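PDB 4CZW: PAN2-PAN3 deadenylation complex catalytic subunit pan2 from Neurospora crassa, which probably trims the poly(A) tails of mRNA as the catalytic subunit of the PAN2-PAN3 deadenylase, its exonuclease releasing 5'-AMP with divalent metals. Local coordinates for residues C16-S21 / E42-N47; N34-P39 / R360-N365. One frame throughout, in Å; residues are numbered along the deposited sequence.

In the fold
Both contacts lie in the ubiquitin-protease-like (pseudo-UCH) domain, which is predicted to be catalytically inactive and to act as a scaffold. Their centres are about 18 Å apart, and their segments alternate along the chain. Contact 1 is local, tying residues 16-21 to residues 42-47 just beyond strand 40-41. Contact 2 reaches much further in sequence, setting residues 34-39 against strand 361-365. The two touch where Cys16 SG packs 3.7 Å from Asn365 ND2. Neither reaches a zinc site or the presumed metal-binding residues of the exonuclease, although Glu42 of contact 1 forms a salt bridge to Arg556, whose helix 551-558 also carries Asp554.

Contact 1 of 2, residues C16-S21 / E42-N47; sequences CEIKYS and ENNITN
Asn43 reaches across to the backbone of Cys16 with its amide. From CB the side chain sets off with CG tucked over the backbone (chi1 55°), and the two ends of the amide then take different tasks. Asn43 ND2 donates to Cys16 O at 2.7 Å, a nearly straight bond (167°) that lies in the carbonyl plane of Cys16 and close to the amide plane of Asn43. The same ND2 also bonds to Asp366 OD2, and two acceptors on ND2 are consistent with this orientation of the amide. Asn43 OD1 accepts from a water 3.1 Å away, which in turn receives a weak bond from Ile18 N; Asn43 OD1 also lies 3.9 Å from Ile18 CG1, the two side chains running antiparallel alongside one another.

Ile18 supplies the apolar part. Its CG1 branch is extended and carries Ile18 CD1 across the side chain of Asn44 at about a right angle, 3.6 Å from Asn44 OD1. CD1 also rests against Glu42 CB. The CG2 branch covers one face of the Tyr20 ring near its rim, so that Ile18 and Tyr20, two residues apart, pack on each other.

Tyr20 meets Asn44 through its hydroxyl. Asn44 ND2 sits at the ring edge, 2.7 Å from Tyr20 OH, but the N-H is badly aimed and the bond is weak; ring and amide planes are 38° apart.

Glu42 turns its carboxylate elsewhere, to Arg556 in a salt bridge and to Ser99 in a hydrogen bond. Two loops meet here, on the near and far sides of strand 40-41 in sequence: Phe367 packs on Cys16 and Asn43, Ile45 leans on helix 103-109, and Asn51 of helix 51-58 bonds to Glu42 O.

Contact 2 of 2, residues N34-P39 / R360-N365; sequences NNTPYP and RWHLFN
Tyr38 points the edge of its ring at His362 and sends its hydroxyl on to Arg360, with CG anti to its own carbonyl carbon (chi1 -50°) carrying the ring there. The polar link is Arg360 NH2 to Tyr38 OH, 3.0 Å and nearly straight at 164°, with the oxygen close to the guanidinium plane. Glu352 joins them, pairing with Arg360 NE and bonding to Tyr38 OH.

Among the rings, the Tyr38 edge is directed at one face of His362, a T-shaped pair with centroids 4.8 Å apart and planes at 61°. His362 ND1 donates to Arg360 O at 3.0 Å, which limits turning of the imidazole. Pro37 CG lies over one face of the Tyr38 ring.

The apolar contact is at the root of the tyrosine: Tyr38 CB meets the ring edge of Phe364 at CZ, 4.0 Å away. Thr36 CG2 approaches the His362 edge.

Polar bonds within residues 34-39 shape the loop. Asn34 OD1 takes Thr36 N in an Asx turn and Thr36 OG1 at 2.6 Å, while Thr36 OG1 accepts from Tyr38 N in an ST turn.

A leucine in place of Tyr38 would probably leave Arg360 NH2 and Glu352 without their shared hydroxyl and open a gap over the face of His362.

The hydroxyl thus probably bridges the Arg360-Glu352 ion pair, while apolar packing sits at Phe364, fastening the loop to Arg360 and to His362 and Phe364 of strand 361-365.

Contact 1 of 2, residues C16-S21 / E42-N47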
# COMPACT_ATOMS: atom_id res chain seq x y z
N CYS A 16 -6.34 14.71 -11.68
CA CYS A 16 -7.50 13.99 -12.19
C CYS A 16 -8.66 14.04 -11.19
O CYS A 16 -8.53 13.57 -10.06
CB CYS A 16 -7.13 12.55 -12.52
SG CYS A 16 -5.79 12.39 -13.71
N GLU A 17 -9.78 14.61 -11.62
CA GLU A 17 -10.95 14.73 -10.76
C GLU A 17 -11.92 13.57 -10.93
O GLU A 17 -12.16 13.10 -12.05
CB GLU A 17 -11.69 16.05 -11.04
CG GLU A 17 -11.08 17.26 -10.37
CD GLU A 17 -11.91 18.51 -10.57
OE1 GLU A 17 -12.60 18.60 -11.61
OE2 GLU A 17 -11.89 19.39 -9.69
N ILE A 18 -12.47 13.10 -9.82
CA ILE A 18 -13.53 12.10 -9.84
C ILE A 18 -14.89 12.79 -9.80
O ILE A 18 -15.17 13.56 -8.89
CB ILE A 18 -13.41 11.12 -8.65
CG1 ILE A 18 -12.06 10.42 -8.66
CG2 ILE A 18 -14.55 10.11 -8.68
CD1 ILE A 18 -11.86 9.44 -7.53
N LYS A 19 -15.72 12.52 -10.80
CA LYS A 19 -17.05 13.11 -10.84
C LYS A 19 -18.08 12.16 -10.24
O LYS A 19 -18.08 10.96 -10.53
CB LYS A 19 -17.43 13.49 -12.27
CG LYS A 19 -16.60 14.64 -12.83
CD LYS A 19 -17.18 15.19 -14.12
CE LYS A 19 -16.43 16.44 -14.56
NZ LYS A 19 -17.06 17.09 -15.74
N TYR A 20 -18.97 12.71 -9.42
CA TYR A 20 -19.89 11.90 -8.61
C TYR A 20 -21.34 11.94 -9.07
O TYR A 20 -21.77 12.87 -9.75
CB TYR A 20 -19.81 12.35 -7.15
CG TYR A 20 -18.47 12.08 -6.54
CD1 TYR A 20 -17.44 13.00 -6.63
CD2 TYR A 20 -18.22 10.88 -5.90
CE1 TYR A 20 -16.21 12.75 -6.08
CE2 TYR A 20 -16.99 10.61 -5.35
CZ TYR A 20 -15.99 11.55 -5.44
OH TYR A 20 -14.76 11.29 -4.90
N SER A 21 -22.08 10.91 -8.68
CA SER A 21 -23.51 10.84 -8.95
C SER A 21 -24.23 10.19 -7.77
O SER A 21 -23.62 9.87 -6.76
CB SER A 21 -23.78 10.07 -10.24
N GLU A 42 -6.91 5.98 -6.36
CA GLU A 42 -7.88 7.06 -6.37
C GLU A 42 -7.48 8.18 -5.41
O GLU A 42 -6.85 7.93 -4.38
CB GLU A 42 -9.27 6.53 -6.02
CG GLU A 42 -9.73 5.41 -6.95
CD GLU A 42 -11.01 4.74 -6.49
OE1 GLU A 42 -11.62 5.23 -5.51
OE2 GLU A 42 -11.41 3.73 -7.10
N ASN A 43 -7.83 9.42 -5.76
CA ASN A 43 -7.32 10.59 -5.05
C ASN A 43 -8.37 11.41 -4.30
O ASN A 43 -8.15 12.59 -4.02
CB ASN A 43 -6.60 11.51 -6.04
CG ASN A 43 -7.47 11.91 -7.22
OD1 ASN A 43 -8.65 11.58 -7.27
ND2 ASN A 43 -6.88 12.63 -8.17
N ASN A 44 -9.50 10.79 -3.97
CA ASN A 44 -10.56 11.50 -3.26
C ASN A 44 -10.55 11.16 -1.77
O ASN A 44 -11.60 11.14 -1.13
CB ASN A 44 -11.91 11.16 -3.86
CG ASN A 44 -12.20 9.67 -3.86
OD1 ASN A 44 -11.30 8.85 -4.04
ND2 ASN A 44 -13.46 9.32 -3.66
N ILE A 45 -9.37 10.89 -1.25
CA ILE A 45 -9.21 10.48 0.14
C ILE A 45 -8.28 11.45 0.86
O ILE A 45 -7.41 12.07 0.24
CB ILE A 45 -8.65 9.04 0.22
CG1 ILE A 45 -9.38 8.13 -0.77
CG2 ILE A 45 -8.77 8.49 1.64
CD1 ILE A 45 -8.77 6.76 -0.93
N THR A 46 -8.48 11.60 2.16
CA THR A 46 -7.59 12.41 2.98
C THR A 46 -6.19 11.81 2.93
O THR A 46 -6.04 10.59 2.99
CB THR A 46 -8.08 12.50 4.43
OG1 THR A 46 -9.42 13.00 4.45
CG2 THR A 46 -7.19 13.44 5.25
N ASN A 47 -5.17 12.66 2.81
CA ASN A 47 -3.78 12.24 2.71
C ASN A 47 -3.52 11.35 1.49
O ASN A 47 -2.72 10.43 1.55
CB ASN A 47 -3.34 11.51 3.98
CG ASN A 47 -3.55 12.34 5.23
OD1 ASN A 47 -3.28 13.54 5.25
ND2 ASN A 47 -4.04 11.71 6.29
O HOH W 1 -10.83 13.70 -6.84

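Contact 2 of 2, residues N34-P39 / R360-N365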
# COMPACT_ATOMS: atom_id res chain seq x y z
N ASN A 34 -7.02 4.45 -17.55
CA ASN A 34 -6.02 3.40 -17.44
C ASN A 34 -6.34 2.20 -18.33
O ASN A 34 -7.33 1.50 -18.12
CB ASN A 34 -5.88 2.96 -15.98
CG ASN A 34 -4.79 1.93 -15.77
OD1 ASN A 34 -3.92 1.74 -16.63
ND2 ASN A 34 -4.81 1.26 -14.63
N ASN A 35 -5.48 1.95 -19.31
CA ASN A 35 -5.61 0.81 -20.21
C ASN A 35 -4.50 -0.21 -19.99
O ASN A 35 -4.27 -1.09 -20.83
CB ASN A 35 -5.62 1.27 -21.67
CG ASN A 35 -6.71 2.28 -21.96
OD1 ASN A 35 -7.82 2.20 -21.42
ND2 ASN A 35 -6.41 3.25 -22.81
N THR A 36 -3.81 -0.09 -18.85
CA THR A 36 -2.66 -0.93 -18.54
C THR A 36 -3.00 -1.95 -17.46
O THR A 36 -3.95 -1.75 -16.70
CB THR A 36 -1.46 -0.07 -18.08
OG1 THR A 36 -1.67 0.36 -16.73
CG2 THR A 36 -1.29 1.14 -18.98
N PRO A 37 -2.22 -3.04 -17.37
CA PRO A 37 -2.42 -4.02 -16.29
C PRO A 37 -1.91 -3.53 -14.94
O PRO A 37 -1.89 -4.30 -13.97
CB PRO A 37 -1.61 -5.23 -16.77
CG PRO A 37 -0.56 -4.65 -17.66
CD PRO A 37 -1.24 -3.51 -18.36
N TYR A 38 -1.49 -2.27 -14.86
CA TYR A 38 -0.99 -1.69 -13.62
C TYR A 38 -1.96 -0.64 -13.09
O TYR A 38 -2.02 0.48 -13.60
CB TYR A 38 0.39 -1.08 -13.83
CG TYR A 38 1.36 -2.02 -14.53
CD1 TYR A 38 1.99 -3.04 -13.83
CD2 TYR A 38 1.64 -1.88 -15.88
CE1 TYR A 38 2.87 -3.89 -14.45
CE2 TYR A 38 2.52 -2.73 -16.52
CZ TYR A 38 3.13 -3.74 -15.80
OH TYR A 38 4.01 -4.59 -16.43
N PRO A 39 -2.74 -1.01 -12.06
CA PRO A 39 -3.77 -0.14 -11.50
C PRO A 39 -3.21 1.10 -10.81
O PRO A 39 -2.09 1.06 -10.28
CB PRO A 39 -4.48 -1.05 -10.48
CG PRO A 39 -3.44 -2.04 -10.09
CD PRO A 39 -2.64 -2.29 -11.34
N ARG A 360 10.55 -0.31 -18.88
CA ARG A 360 9.10 -0.42 -18.75
C ARG A 360 8.57 0.67 -17.82
O ARG A 360 7.86 0.38 -16.86
CB ARG A 360 8.72 -1.80 -18.23
CG ARG A 360 9.22 -2.95 -19.09
CD ARG A 360 8.75 -4.29 -18.55
NE ARG A 360 7.30 -4.34 -18.43
CZ ARG A 360 6.47 -4.65 -19.42
NH1 ARG A 360 6.95 -4.94 -20.62
NH2 ARG A 360 5.16 -4.67 -19.21
N TRP A 361 8.92 1.92 -18.11
CA TRP A 361 8.52 3.04 -17.28
C TRP A 361 7.05 3.41 -17.46
O TRP A 361 6.54 3.42 -18.58
CB TRP A 361 9.41 4.26 -17.57
CG TRP A 361 10.85 4.03 -17.23
CD1 TRP A 361 11.81 3.50 -18.04
CD2 TRP A 361 11.49 4.34 -15.99
NE1 TRP A 361 13.01 3.45 -17.38
CE2 TRP A 361 12.85 3.97 -16.12
CE3 TRP A 361 11.06 4.90 -14.79
CZ2 TRP A 361 13.77 4.13 -15.09
CZ3 TRP A 361 11.98 5.07 -13.76
CH2 TRP A 361 13.32 4.68 -13.92
N HIS A 362 6.38 3.72 -16.36
CA HIS A 362 4.98 4.11 -16.39
C HIS A 362 4.72 5.35 -15.54
O HIS A 362 5.36 5.56 -14.51
CB HIS A 362 4.09 2.97 -15.91
CG HIS A 362 3.95 1.84 -16.89
ND1 HIS A 362 4.96 0.92 -17.11
CD2 HIS A 362 2.94 1.50 -17.71
CE1 HIS A 362 4.56 0.06 -18.02
NE2 HIS A 362 3.34 0.38 -18.40
N LEU A 363 3.78 6.18 -15.99
CA LEU A 363 3.37 7.35 -15.24
C LEU A 363 2.14 7.05 -14.40
O LEU A 363 1.07 6.75 -14.93
CB LEU A 363 3.09 8.52 -16.18
CG LEU A 363 2.39 9.74 -15.57
CD1 LEU A 363 3.23 10.35 -14.46
CD2 LEU A 363 2.07 10.77 -16.64
N PHE A 364 2.29 7.13 -13.08
CA PHE A 364 1.18 6.89 -12.17
C PHE A 364 0.61 8.20 -11.62
O PHE A 364 0.91 8.60 -10.50
CB PHE A 364 1.61 5.98 -11.02
CG PHE A 364 1.88 4.57 -11.43
CD1 PHE A 364 0.85 3.63 -11.46
CD2 PHE A 364 3.15 4.16 -11.79
CE1 PHE A 364 1.09 2.33 -11.84
CE2 PHE A 364 3.40 2.86 -12.17
CZ PHE A 364 2.37 1.94 -12.19
N ASN A 365 -0.19 8.88 -12.44
CA ASN A 365 -0.89 10.08 -12.00
C ASN A 365 -2.22 9.71 -11.36
O ASN A 365 -3.27 9.77 -12.00
CB ASN A 365 -1.11 11.03 -13.18
CG ASN A 365 -1.73 12.35 -12.76
OD1 ASN A 365 -1.85 12.65 -11.57
ND2 ASN A 365 -2.13 13.15 -13.74